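Beta-d-glucoside glucohydrolase (PDB 3ZZ1) probably hydrolyses terminal, non-reducing beta-D-glucosyl residues with release of beta-D-glucose, as a secreted family 3 glycoside hydrolase of cellulose degradation. Local coordinates at residues Leu676-Thr681 with Lys685-Ser690; Pro597-Val602 with Pro607-Gln612; Asn322-Ala327 with Ser510-Val515; Val79-Thr84 with Asn88-Arg93. All blocks are in the same frame, centred on the assembly; numbering follows the deposited sequence.

Interaction 1. Residues Leu676-Thr681 with Lys685-Ser690; sequences LSYWDT and KWVVPS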
loop_
_atom_site.group_PDB
_atom_site.type_symbol
_atom_site.label_atom_id
_atom_site.label_comp_id
_atom_site.label_asym_id
_atom_site.label_seq_id
_atom_site.Cartn_x
_atom_site.Cartn_y
_atom_site.Cartn_z
ATOM N N LEU A 676 -11.643 19.155 -1.258
ATOM C CA LEU A 676 -11.720 20.413 -2.011
ATOM C C LEU A 676 -10.684 21.439 -1.528
ATOM O O LEU A 676 -10.740 22.616 -1.902
ATOM C CB LEU A 676 -13.134 21.012 -1.918
ATOM C CG LEU A 676 -14.324 20.170 -2.401
ATOM C CD1 LEU A 676 -15.638 20.876 -2.103
ATOM C CD2 LEU A 676 -14.216 19.864 -3.889
ATOM N N SER A 677 -9.742 20.984 -0.705
ATOM C CA SER A 677 -8.754 21.866 -0.076
ATOM C C SER A 677 -7.336 21.705 -0.625
ATOM O O SER A 677 -6.976 20.657 -1.160
ATOM C CB SER A 677 -8.732 21.642 1.442
ATOM O OG SER A 677 -10.013 21.848 2.013
ATOM N N TYR A 678 -6.543 22.765 -0.486
ATOM C CA TYR A 678 -5.105 22.718 -0.712
ATOM C C TYR A 678 -4.437 23.197 0.580
ATOM O O TYR A 678 -5.067 23.874 1.395
ATOM C CB TYR A 678 -4.704 23.603 -1.904
ATOM C CG TYR A 678 -4.925 25.081 -1.657
ATOM C CD1 TYR A 678 -6.155 25.672 -1.922
ATOM C CD2 TYR A 678 -3.906 25.879 -1.133
ATOM C CE1 TYR A 678 -6.372 27.017 -1.677
ATOM C CE2 TYR A 678 -4.107 27.230 -0.885
ATOM C CZ TYR A 678 -5.342 27.792 -1.161
ATOM O OH TYR A 678 -5.554 29.124 -0.923
ATOM N N TRP A 679 -3.172 22.837 0.777
ATOM C CA TRP A 679 -2.437 23.267 1.966
ATOM C C TRP A 679 -1.789 24.624 1.714
ATOM O O TRP A 679 -0.960 24.757 0.815
ATOM C CB TRP A 679 -1.374 22.231 2.333
ATOM C CG TRP A 679 -0.498 22.625 3.498
ATOM C CD1 TRP A 679 0.767 23.135 3.435
ATOM C CD2 TRP A 679 -0.824 22.528 4.888
ATOM N NE1 TRP A 679 1.250 23.363 4.699
ATOM C CE2 TRP A 679 0.295 22.998 5.611
ATOM C CE3 TRP A 679 -1.952 22.087 5.596
ATOM C CZ2 TRP A 679 0.322 23.040 7.012
ATOM C CZ3 TRP A 679 -1.930 22.133 6.991
ATOM C CH2 TRP A 679 -0.797 22.603 7.682
ATOM N N ASP A 680 -2.179 25.627 2.497
ATOM C CA ASP A 680 -1.552 26.947 2.431
ATOM C C ASP A 680 -0.393 26.992 3.418
ATOM O O ASP A 680 -0.609 26.908 4.631
ATOM C CB ASP A 680 -2.561 28.060 2.735
ATOM C CG ASP A 680 -1.926 29.445 2.710
ATOM O OD1 ASP A 680 -1.662 29.959 1.603
ATOM O OD2 ASP A 680 -1.686 30.019 3.794
ATOM N N THR A 681 0.823 27.125 2.883
ATOM C CA THR A 681 2.042 27.098 3.699
ATOM C C THR A 681 2.131 28.255 4.696
ATOM O O THR A 681 2.426 28.030 5.870
ATOM C CB THR A 681 3.352 26.988 2.841
ATOM O OG1 THR A 681 4.500 27.233 3.666
ATOM C CG2 THR A 681 3.361 27.973 1.682
ATOM N N LYS A 685 -2.574 25.902 7.039
ATOM C CA LYS A 685 -3.981 25.539 7.104
ATOM C C LYS A 685 -4.451 24.972 5.779
ATOM O O LYS A 685 -3.946 25.347 4.718
ATOM C CB LYS A 685 -4.835 26.759 7.470
ATOM C CG LYS A 685 -4.738 27.168 8.932
ATOM C CD LYS A 685 -5.287 28.563 9.160
ATOM C CE LYS A 685 -4.889 29.090 10.531
ATOM N NZ LYS A 685 -5.353 28.181 11.613
ATOM N N TRP A 686 -5.418 24.064 5.855
ATOM C CA TRP A 686 -6.108 23.565 4.675
ATOM C C TRP A 686 -7.187 24.559 4.289
ATOM O O TRP A 686 -8.008 24.956 5.122
ATOM C CB TRP A 686 -6.722 22.200 4.954
ATOM C CG TRP A 686 -5.717 21.094 4.971
ATOM C CD1 TRP A 686 -5.120 20.543 6.068
ATOM C CD2 TRP A 686 -5.188 20.402 3.836
ATOM N NE1 TRP A 686 -4.255 19.549 5.687
ATOM C CE2 TRP A 686 -4.278 19.440 4.322
ATOM C CE3 TRP A 686 -5.401 20.497 2.455
ATOM C CZ2 TRP A 686 -3.578 18.579 3.475
ATOM C CZ3 TRP A 686 -4.706 19.644 1.614
ATOM C CH2 TRP A 686 -3.806 18.696 2.128
ATOM N N VAL A 687 -7.172 24.967 3.025
ATOM C CA VAL A 687 -8.056 26.018 2.546
ATOM C C VAL A 687 -8.851 25.523 1.343
ATOM O O VAL A 687 -8.294 24.899 0.438
ATOM C CB VAL A 687 -7.250 27.299 2.173
ATOM C CG1 VAL A 687 -8.170 28.406 1.625
ATOM C CG2 VAL A 687 -6.448 27.810 3.384
ATOM N N VAL A 688 -10.155 25.786 1.355
ATOM C CA VAL A 688 -10.999 25.583 0.183
ATOM C C VAL A 688 -11.052 26.892 -0.596
ATOM O O VAL A 688 -11.578 27.890 -0.094
ATOM C CB VAL A 688 -12.440 25.163 0.564
ATOM C CG1 VAL A 688 -13.302 25.018 -0.686
ATOM C CG2 VAL A 688 -12.436 23.861 1.363
ATOM N N PRO A 689 -10.504 26.903 -1.823
ATOM C CA PRO A 689 -10.593 28.117 -2.639
ATOM C C PRO A 689 -12.008 28.339 -3.160
ATOM O O PRO A 689 -12.752 27.373 -3.345
ATOM C CB PRO A 689 -9.653 27.821 -3.811
ATOM C CG PRO A 689 -9.660 26.330 -3.927
ATOM C CD PRO A 689 -9.814 25.805 -2.530
ATOM N N SER A 690 -12.378 29.601 -3.365
ATOM C CA SER A 690 -13.655 29.918 -3.988
ATOM C C SER A 690 -13.538 29.720 -5.498
ATOM O O SER A 690 -12.432 29.710 -6.051
ATOM C CB SER A 690 -14.095 31.345 -3.651
ATOM O OG SER A 690 -13.263 32.305 -4.272
HETATM O O HOH W 1 -10.525 23.622 4.318
#
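W679 turns the edge of its six-membered ring toward the face of the five-membered ring of W686, a T-shaped pair with centroids 4.9 Å apart and planes at 70°. The leading atom is W679 CE3, 3.4 Å from W686 NE1. Beside it W679 CB sits almost on the normal of the six-membered ring of W686, 4.2 Å from its centroid, a CH-pi contact, so one face of W686 takes both the edge and the methylene of the same neighbour. One face of W679 lies near K685 N. The Y678 ring has V687 CB over a face and P689 CD at its edge, 3.7 Å from CD1. Its CG stands between the backbone N and the carbonyl carbon (chi1 66°), which places the ring beside V687, the two side chains pointing the same way.

The two strands form an antiparallel beta hairpin. Y678 and V687 make a hydrogen-bonded pair, each N to the other's O at 2.9 Å; D680 and K685 make the next, with K685 N to D680 O longer at 3.3 Å. The tryptophans form the non-hydrogen-bonded pair between them. A water links S677 OG to W686 O, weakly at the latter, while S677 OG also bonds R673 O.

Helix 178-194 covers the tryptophan face: H182 stacks on W679, D178 takes its NE1, and W187 meets W686. The hairpin thus offers that helix an aromatic surface whose indole N-H on W679 is paired with a carboxylate, joining the fibronectin type III-like domain to the TIM-barrel-type domain by both apolar and polar contacts.

Interaction 2. Residues Pro597-Val602 with Pro607-Gln612; sequences PATGAV and PSDLFQ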
loop_
_atom_site.group_PDB
_atom_site.type_symbol
_atom_site.label_atom_id
_atom_site.label_comp_id
_atom_site.label_asym_id
_atom_site.label_seq_id
_atom_site.Cartn_x
_atom_site.Cartn_y
_atom_site.Cartn_z
ATOM N N PRO A 597 -10.260 28.765 5.237
ATOM C CA PRO A 597 -9.575 27.741 6.024
ATOM C C PRO A 597 -10.554 26.822 6.756
ATOM O O PRO A 597 -11.710 27.191 6.988
ATOM C CB PRO A 597 -8.739 28.552 7.023
ATOM C CG PRO A 597 -9.395 29.899 7.085
ATOM C CD PRO A 597 -9.995 30.130 5.729
ATOM N N ALA A 598 -10.093 25.619 7.085
ATOM C CA ALA A 598 -10.812 24.743 8.001
ATOM C C ALA A 598 -10.891 25.461 9.343
ATOM O O ALA A 598 -9.955 26.171 9.711
ATOM C CB ALA A 598 -10.092 23.426 8.133
ATOM N N THR A 599 -12.004 25.301 10.059
ATOM C CA THR A 599 -12.229 26.059 11.301
ATOM C C THR A 599 -12.430 25.219 12.568
ATOM O O THR A 599 -12.389 25.759 13.679
ATOM C CB THR A 599 -13.414 27.043 11.173
ATOM O OG1 THR A 599 -14.590 26.321 10.808
ATOM C CG2 THR A 599 -13.129 28.116 10.119
ATOM N N GLY A 600 -12.646 23.913 12.410
ATOM C CA GLY A 600 -12.868 23.031 13.561
ATOM C C GLY A 600 -11.626 22.892 14.425
ATOM O O GLY A 600 -10.514 23.098 13.948
ATOM N N ALA A 601 -11.816 22.556 15.702
ATOM C CA ALA A 601 -10.690 22.328 16.609
ATOM C C ALA A 601 -9.950 21.079 16.159
ATOM O O ALA A 601 -10.566 20.162 15.616
ATOM C CB ALA A 601 -11.174 22.175 18.038
ATOM N N VAL A 602 -8.634 21.053 16.363
ATOM C CA VAL A 602 -7.814 19.923 15.927
ATOM C C VAL A 602 -8.176 18.654 16.705
ATOM O O VAL A 602 -8.096 18.617 17.934
ATOM C CB VAL A 602 -6.288 20.219 16.026
ATOM C CG1 VAL A 602 -5.461 18.950 15.786
ATOM C CG2 VAL A 602 -5.881 21.292 15.034
ATOM N N PRO A 607 -8.085 19.595 11.942
ATOM C CA PRO A 607 -9.329 20.299 12.245
ATOM C C PRO A 607 -10.553 19.432 11.961
ATOM O O PRO A 607 -10.643 18.794 10.908
ATOM C CB PRO A 607 -9.267 21.509 11.315
ATOM C CG PRO A 607 -7.803 21.845 11.299
ATOM C CD PRO A 607 -7.051 20.524 11.448
ATOM N N SER A 608 -11.475 19.407 12.917
ATOM C CA SER A 608 -12.594 18.462 12.928
ATOM C C SER A 608 -13.483 18.473 11.682
ATOM O O SER A 608 -14.147 17.478 11.395
ATOM C CB SER A 608 -13.448 18.677 14.180
ATOM O OG SER A 608 -14.032 19.966 14.169
ATOM N N ASP A 609 -13.492 19.585 10.946
ATOM C CA ASP A 609 -14.323 19.696 9.743
ATOM C C ASP A 609 -13.707 19.048 8.497
ATOM O O ASP A 609 -14.415 18.769 7.532
ATOM C CB ASP A 609 -14.765 21.153 9.469
ATOM C CG ASP A 609 -13.614 22.165 9.530
ATOM O OD1 ASP A 609 -12.605 21.927 10.234
ATOM O OD2 ASP A 609 -13.737 23.226 8.878
ATOM N N LEU A 610 -12.400 18.792 8.535
ATOM C CA LEU A 610 -11.661 18.324 7.356
ATOM C C LEU A 610 -12.094 16.978 6.781
ATOM O O LEU A 610 -12.056 16.791 5.567
ATOM C CB LEU A 610 -10.150 18.328 7.609
ATOM C CG LEU A 610 -9.470 19.689 7.459
ATOM C CD1 LEU A 610 -8.045 19.645 7.993
ATOM C CD2 LEU A 610 -9.495 20.159 6.000
ATOM N N PHE A 611 -12.507 16.053 7.643
ATOM C CA PHE A 611 -12.959 14.738 7.189
ATOM C C PHE A 611 -14.486 14.649 7.114
ATOM O O PHE A 611 -15.037 13.593 6.783
ATOM C CB PHE A 611 -12.382 13.622 8.066
ATOM C CG PHE A 611 -10.943 13.292 7.761
ATOM C CD1 PHE A 611 -9.910 14.070 8.279
ATOM C CD2 PHE A 611 -10.623 12.200 6.960
ATOM C CE1 PHE A 611 -8.583 13.771 7.999
ATOM C CE2 PHE A 611 -9.299 11.894 6.669
ATOM C CZ PHE A 611 -8.274 12.679 7.194
ATOM N N GLN A 612 -15.161 15.757 7.413
ATOM C CA GLN A 612 -16.618 15.807 7.328
ATOM C C GLN A 612 -17.076 16.092 5.901
ATOM O O GLN A 612 -16.425 16.841 5.167
ATOM C CB GLN A 612 -17.194 16.830 8.307
ATOM C CG GLN A 612 -17.306 16.294 9.731
ATOM C CD GLN A 612 -17.631 17.362 10.766
ATOM O OE1 GLN A 612 -17.393 18.555 10.556
ATOM N NE2 GLN A 612 -18.167 16.930 11.901
HETATM O O HOH W 2 -14.335 21.614 16.524
#
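The D609 carboxylate grips two successive backbone N-H groups: T599 N reaches OD2 at 3.0 Å on its syn side, and G600 N reaches OD1 at 2.9 Å from well above the carboxylate plane. Standing between its own backbone N and carbonyl carbon (chi1 49°), CG carries both oxygens toward the facing chain. An alanine in its place would probably leave the two N-H groups without their acceptor and let the T599-G600 backbone shift. R673 adds a long, weak ion pair to OD2. Farther along, S608 N donates to A601 O at 2.9 Å, and a water bridges A601 N and S608 OG.

A598 CB touches P607 CB and L610 CG, both at 3.8 Å, and V602 CG2 lies alongside P607 CD. G600 passes close to S608, its CA 3.3 Å from OG, where a side chain would clash.

V602 and P607 form a non-hydrogen-bonded antiparallel pair in the tight beta hairpin of strands 602-603 and 606-607. The hairpin runs into two overlapping type I beta turns, P607-L610 and D609-Q612, that lead toward strand 613-623, and the D609 carboxylate ties the incoming loop to the first of them.

Interaction 3. Residues Asn322-Ala327 with Ser510-Val515; sequences NVRAIA and SGNALV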
loop_
_atom_site.group_PDB
_atom_site.type_symbol
_atom_site.label_atom_id
_atom_site.label_comp_id
_atom_site.label_asym_id
_atom_site.label_seq_id
_atom_site.Cartn_x
_atom_site.Cartn_y
_atom_site.Cartn_z
ATOM N N ASN A 322 -10.195 -14.045 1.170
ATOM C CA ASN A 322 -9.797 -12.668 0.932
ATOM C C ASN A 322 -8.655 -12.591 -0.071
ATOM O O ASN A 322 -8.685 -11.758 -0.976
ATOM C CB ASN A 322 -9.402 -11.961 2.233
ATOM C CG ASN A 322 -8.931 -10.528 2.000
ATOM O OD1 ASN A 322 -7.731 -10.264 1.944
ATOM N ND2 ASN A 322 -9.876 -9.602 1.851
ATOM N N VAL A 323 -7.657 -13.464 0.099
ATOM C CA VAL A 323 -6.495 -13.490 -0.789
ATOM C C VAL A 323 -6.939 -13.856 -2.208
ATOM O O VAL A 323 -6.570 -13.183 -3.172
ATOM C CB VAL A 323 -5.393 -14.457 -0.283
ATOM C CG1 VAL A 323 -4.158 -14.380 -1.174
ATOM C CG2 VAL A 323 -5.017 -14.128 1.151
ATOM N N ARG A 324 -7.752 -14.908 -2.310
ATOM C CA ARG A 324 -8.381 -15.320 -3.565
ATOM C C ARG A 324 -9.121 -14.157 -4.215
ATOM O O ARG A 324 -8.887 -13.850 -5.382
ATOM C CB ARG A 324 -9.342 -16.497 -3.320
ATOM C CG ARG A 324 -10.153 -16.970 -4.543
ATOM C CD ARG A 324 -9.277 -17.721 -5.533
ATOM N NE ARG A 324 -10.031 -18.315 -6.636
ATOM C CZ ARG A 324 -10.587 -19.527 -6.614
ATOM N NH1 ARG A 324 -10.493 -20.299 -5.535
ATOM N NH2 ARG A 324 -11.237 -19.976 -7.682
ATOM N N ALA A 325 -9.998 -13.507 -3.449
ATOM C CA ALA A 325 -10.813 -12.404 -3.964
ATOM C C ALA A 325 -9.969 -11.234 -4.468
ATOM O O ALA A 325 -10.220 -10.711 -5.554
ATOM C CB ALA A 325 -11.818 -11.931 -2.910
ATOM N N ILE A 326 -8.967 -10.830 -3.688
ATOM C CA ILE A 326 -8.149 -9.674 -4.057
ATOM C C ILE A 326 -7.173 -9.995 -5.188
ATOM O O ILE A 326 -7.014 -9.199 -6.117
ATOM C CB ILE A 326 -7.425 -9.065 -2.837
ATOM C CG1 ILE A 326 -8.442 -8.379 -1.914
ATOM C CG2 ILE A 326 -6.364 -8.075 -3.293
ATOM C CD1 ILE A 326 -7.849 -7.803 -0.641
ATOM N N ALA A 327 -6.526 -11.159 -5.107
ATOM C CA ALA A 327 -5.671 -11.655 -6.183
ATOM C C ALA A 327 -6.439 -11.706 -7.499
ATOM O O ALA A 327 -5.880 -11.431 -8.559
ATOM C CB ALA A 327 -5.139 -13.030 -5.840
ATOM N N SER A 510 -2.269 -17.169 -6.445
ATOM C CA SER A 510 -1.907 -16.815 -7.822
ATOM C C SER A 510 -2.708 -17.550 -8.907
ATOM O O SER A 510 -3.435 -16.920 -9.687
ATOM C CB SER A 510 -0.408 -17.038 -8.051
ATOM O OG SER A 510 -0.056 -16.717 -9.385
ATOM N N GLY A 511 -2.561 -18.872 -8.950
ATOM C CA GLY A 511 -3.133 -19.688 -10.024
ATOM C C GLY A 511 -4.651 -19.700 -10.090
ATOM O O GLY A 511 -5.227 -19.586 -11.171
ATOM N N ASN A 512 -5.299 -19.842 -8.934
ATOM C CA ASN A 512 -6.757 -19.855 -8.863
ATOM C C ASN A 512 -7.350 -18.544 -9.350
ATOM O O ASN A 512 -8.282 -18.540 -10.156
ATOM C CB ASN A 512 -7.238 -20.151 -7.441
ATOM C CG ASN A 512 -6.988 -21.589 -7.018
ATOM O OD1 ASN A 512 -6.923 -22.494 -7.849
ATOM N ND2 ASN A 512 -6.864 -21.805 -5.708
ATOM N N ALA A 513 -6.786 -17.437 -8.865
ATOM C CA ALA A 513 -7.204 -16.095 -9.260
ATOM C C ALA A 513 -7.122 -15.875 -10.771
ATOM O O ALA A 513 -8.031 -15.285 -11.369
ATOM C CB ALA A 513 -6.359 -15.057 -8.542
ATOM N N LEU A 514 -6.030 -16.343 -11.375
ATOM C CA LEU A 514 -5.784 -16.144 -12.804
ATOM C C LEU A 514 -6.773 -16.945 -13.658
ATOM O O LEU A 514 -7.316 -16.428 -14.634
ATOM C CB LEU A 514 -4.333 -16.511 -13.157
ATOM C CG LEU A 514 -3.858 -16.304 -14.602
ATOM C CD1 LEU A 514 -3.937 -14.841 -15.036
ATOM C CD2 LEU A 514 -2.452 -16.838 -14.764
ATOM N N VAL A 515 -7.001 -18.198 -13.274
ATOM C CA VAL A 515 -7.964 -19.066 -13.945
ATOM C C VAL A 515 -9.384 -18.483 -13.896
ATOM O O VAL A 515 -10.089 -18.497 -14.905
ATOM C CB VAL A 515 -7.921 -20.509 -13.376
ATOM C CG1 VAL A 515 -9.089 -21.340 -13.894
ATOM C CG2 VAL A 515 -6.606 -21.178 -13.738
#
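R324 lays its guanidinium over N512, so that one face of the flat group covers N512 CB. The nearest atoms are R324 NE and N512 CB, 3.4 Å apart, and CZ follows at 3.5 Å. The two side chains cross at about a right angle, with the guanidinium and amide planes turned 36° apart. R324 reaches this place through a chain that leaves anti to the backbone N and then turns about the CB-CG bond (chi2 73°), carrying the group across to helix 510-518.

The polar ends are served from just beyond: R324 NE forms a salt bridge with D516 OD2, one turn after N512, and N512 ND2 bonds E509 OE1. A leucine in place of R324 would probably leave D516 without its cationic mate and strip N512 CB of the flat cover above it.

Both segments are helical, crossing at -48° with their axes 8.5 Å apart at closest approach. Helix 510-518 flanks the mixed sheet of the family 3 C-terminal domain, with S510 against H481 and L514 against V479 of strand 476-482. Helix 320-329 also touches helix 87-103, so it packs against both the C-terminal domain and the TIM-barrel-type domain.

The apolar side-chain contact proper is between two alanines. A327 CB meets A513 CB at 3.6 Å, and A513 CB also lies 3.5 Å from A327 C, methyl against backbone; their CA atoms are 5.6 Å apart.

Interaction 4. Residues Val79-Thr84 with Asn88-Arg93; sequences VQAAST and NLIRER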
loop_
_atom_site.group_PDB
_atom_site.type_symbol
_atom_site.label_atom_id
_atom_site.label_comp_id
_atom_site.label_asym_id
_atom_site.label_seq_id
_atom_site.Cartn_x
_atom_site.Cartn_y
_atom_site.Cartn_z
ATOM N N VAL A 79 -0.591 -3.202 -2.703
ATOM C CA VAL A 79 -0.789 -2.708 -4.075
ATOM C C VAL A 79 -1.902 -3.484 -4.801
ATOM O O VAL A 79 -2.700 -2.897 -5.546
ATOM C CB VAL A 79 0.541 -2.655 -4.897
ATOM C CG1 VAL A 79 1.028 -4.053 -5.294
ATOM C CG2 VAL A 79 0.387 -1.761 -6.131
ATOM N N GLN A 80 -1.970 -4.792 -4.548
ATOM C CA GLN A 80 -3.012 -5.637 -5.130
ATOM C C GLN A 80 -4.386 -5.285 -4.557
ATOM O O GLN A 80 -5.374 -5.228 -5.295
ATOM C CB GLN A 80 -2.696 -7.121 -4.920
ATOM C CG GLN A 80 -3.471 -8.062 -5.846
ATOM C CD GLN A 80 -3.032 -7.965 -7.304
ATOM O OE1 GLN A 80 -2.107 -7.228 -7.641
ATOM N NE2 GLN A 80 -3.692 -8.723 -8.171
ATOM N N ALA A 81 -4.434 -5.037 -3.247
ATOM C CA ALA A 81 -5.666 -4.612 -2.577
ATOM C C ALA A 81 -6.192 -3.284 -3.135
ATOM O O ALA A 81 -7.388 -3.141 -3.390
ATOM C CB ALA A 81 -5.457 -4.531 -1.066
ATOM N N ALA A 82 -5.297 -2.321 -3.336
ATOM C CA ALA A 82 -5.672 -1.049 -3.957
ATOM C C ALA A 82 -6.086 -1.220 -5.423
ATOM O O ALA A 82 -6.944 -0.489 -5.916
ATOM C CB ALA A 82 -4.546 -0.051 -3.842
ATOM N N SER A 83 -5.482 -2.192 -6.108
ATOM C CA SER A 83 -5.820 -2.485 -7.507
ATOM C C SER A 83 -7.242 -3.023 -7.693
ATOM O O SER A 83 -7.775 -3.007 -8.807
ATOM C CB SER A 83 -4.799 -3.446 -8.128
ATOM O OG SER A 83 -3.533 -2.814 -8.287
ATOM N N THR A 84 -7.848 -3.500 -6.607
ATOM C CA THR A 84 -9.254 -3.910 -6.627
ATOM C C THR A 84 -10.181 -2.695 -6.626
ATOM O O THR A 84 -11.314 -2.773 -7.116
ATOM C CB THR A 84 -9.635 -4.812 -5.422
ATOM O OG1 THR A 84 -9.622 -4.042 -4.215
ATOM C CG2 THR A 84 -8.688 -6.000 -5.288
ATOM N N ASN A 88 -14.439 -2.648 0.471
ATOM C CA ASN A 88 -14.897 -3.804 1.234
ATOM C C ASN A 88 -13.829 -4.886 1.349
ATOM O O ASN A 88 -13.563 -5.383 2.446
ATOM C CB ASN A 88 -16.191 -4.367 0.644
ATOM C CG ASN A 88 -17.330 -3.356 0.662
ATOM O OD1 ASN A 88 -17.848 -2.996 1.727
ATOM N ND2 ASN A 88 -17.722 -2.888 -0.519
ATOM N N LEU A 89 -13.200 -5.227 0.222
ATOM C CA LEU A 89 -12.101 -6.194 0.227
ATOM C C LEU A 89 -10.908 -5.672 1.019
ATOM O O LEU A 89 -10.237 -6.432 1.719
ATOM C CB LEU A 89 -11.673 -6.564 -1.200
ATOM C CG LEU A 89 -12.622 -7.442 -2.026
ATOM C CD1 LEU A 89 -12.027 -7.734 -3.392
ATOM C CD2 LEU A 89 -12.972 -8.743 -1.306
ATOM N N ILE A 90 -10.658 -4.371 0.910
ATOM C CA ILE A 90 -9.558 -3.726 1.618
ATOM C C ILE A 90 -9.758 -3.769 3.132
ATOM O O ILE A 90 -8.828 -4.112 3.863
ATOM C CB ILE A 90 -9.316 -2.284 1.108
ATOM C CG1 ILE A 90 -8.813 -2.324 -0.339
ATOM C CG2 ILE A 90 -8.306 -1.541 2.004
ATOM C CD1 ILE A 90 -9.029 -1.039 -1.127
ATOM N N ARG A 91 -10.969 -3.452 3.599
ATOM C CA ARG A 91 -11.273 -3.535 5.035
ATOM C C ARG A 91 -11.174 -4.977 5.542
ATOM O O ARG A 91 -10.603 -5.230 6.611
ATOM C CB ARG A 91 -12.654 -2.960 5.365
ATOM C CG ARG A 91 -12.828 -2.671 6.857
ATOM C CD ARG A 91 -14.275 -2.693 7.324
ATOM N NE ARG A 91 -14.332 -2.544 8.784
ATOM C CZ ARG A 91 -14.391 -3.552 9.658
ATOM N NH1 ARG A 91 -14.425 -4.817 9.243
ATOM N NH2 ARG A 91 -14.425 -3.292 10.957
ATOM N N GLU A 92 -11.728 -5.911 4.769
ATOM C CA GLU A 92 -11.706 -7.329 5.129
ATOM C C GLU A 92 -10.279 -7.855 5.287
ATOM O O GLU A 92 -9.984 -8.588 6.240
ATOM C CB GLU A 92 -12.483 -8.169 4.102
ATOM C CG GLU A 92 -12.372 -9.665 4.322
ATOM C CD GLU A 92 -13.171 -10.459 3.310
ATOM O OE1 GLU A 92 -14.390 -10.617 3.515
ATOM O OE2 GLU A 92 -12.585 -10.900 2.300
ATOM N N ARG A 93 -9.408 -7.478 4.351
ATOM C CA ARG A 93 -7.985 -7.808 4.422
ATOM C C ARG A 93 -7.398 -7.374 5.769
ATOM O O ARG A 93 -6.688 -8.141 6.422
ATOM C CB ARG A 93 -7.229 -7.159 3.256
ATOM C CG ARG A 93 -5.749 -7.529 3.144
ATOM C CD ARG A 93 -5.131 -6.916 1.878
ATOM N NE ARG A 93 -3.660 -6.937 1.860
ATOM C CZ ARG A 93 -2.879 -6.066 2.502
ATOM N NH1 ARG A 93 -3.411 -5.105 3.250
ATOM N NH2 ARG A 93 -1.559 -6.166 2.417
#
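A81 and I90 bring their CA atoms within 5.8 Å where helices 78-83 and 87-103, joined by a short connection, run nearly antiparallel, their local axes at 150° and 9.3 Å apart at closest approach. I90 carries much of the contact. Its CG1 lies anti to the carbonyl carbon (chi1 -67°), which brings it to 3.5 Å from A81 O, and the extended chi2 (158°) carries CD1 to the same distance; CG1 also passes 4.1 Å from A81 CB. The isoleucine thus packs against a peptide group as much as against a methyl.

A81 O is itself held within its own segment. T84 N donates to it at 3.3 Å, as does the hydroxyl T84 OG1 at a doubtfully short length, so the carbonyl that I90 covers has a partner although buried. T84 OG1 in turn accepts from D86 N in the connection, and D86 OD1 receives L89 N at the start of the second helix. The A81 methyl also touches R93 CD, at 3.8 Å. R93 is extended from CG to NE and slides its aliphatic part past the methyl, while its NH2 goes on to T76 O. T84 CG2 and L89 CD1 close the far end more loosely, 4.2 Å apart.

No hydrogen bond joins the two segments directly; apolar packing does the work. In the TIM-barrel-type domain this helical pair has helix 134-150 against I90, through Q143 and T144. Helix 320-329 covers another part, where I326 touches both T84 and L89 and N322 meets R93. T84 O accepts from K656 NZ of strand 650-659, in the fibronectin type III-like domain.

How the interactions relate
Interactions 1 and 2 touch, with centres 12 Å apart: W686 O probably accepts a hydrogen bond from A598 N at 2.9 Å, and W686 CB packs on L610 CD2 at 3.6 Å. Strand 596-597, just before A598, lies beside strand 685-688 as the third strand of that sheet. Interactions 3 and 4 form a second pair, also 12 Å between centres, linked by N322 ND2, which probably donates to E92 OE2 at 3.0 Å and L89 O at 3.2 Å. The pairs are separate: centres of interactions 1 and 3 lie 41 Å apart, and nearest atoms of interactions 2 and 4 about 14 Å. No bound substrate places any of them relative to the active site.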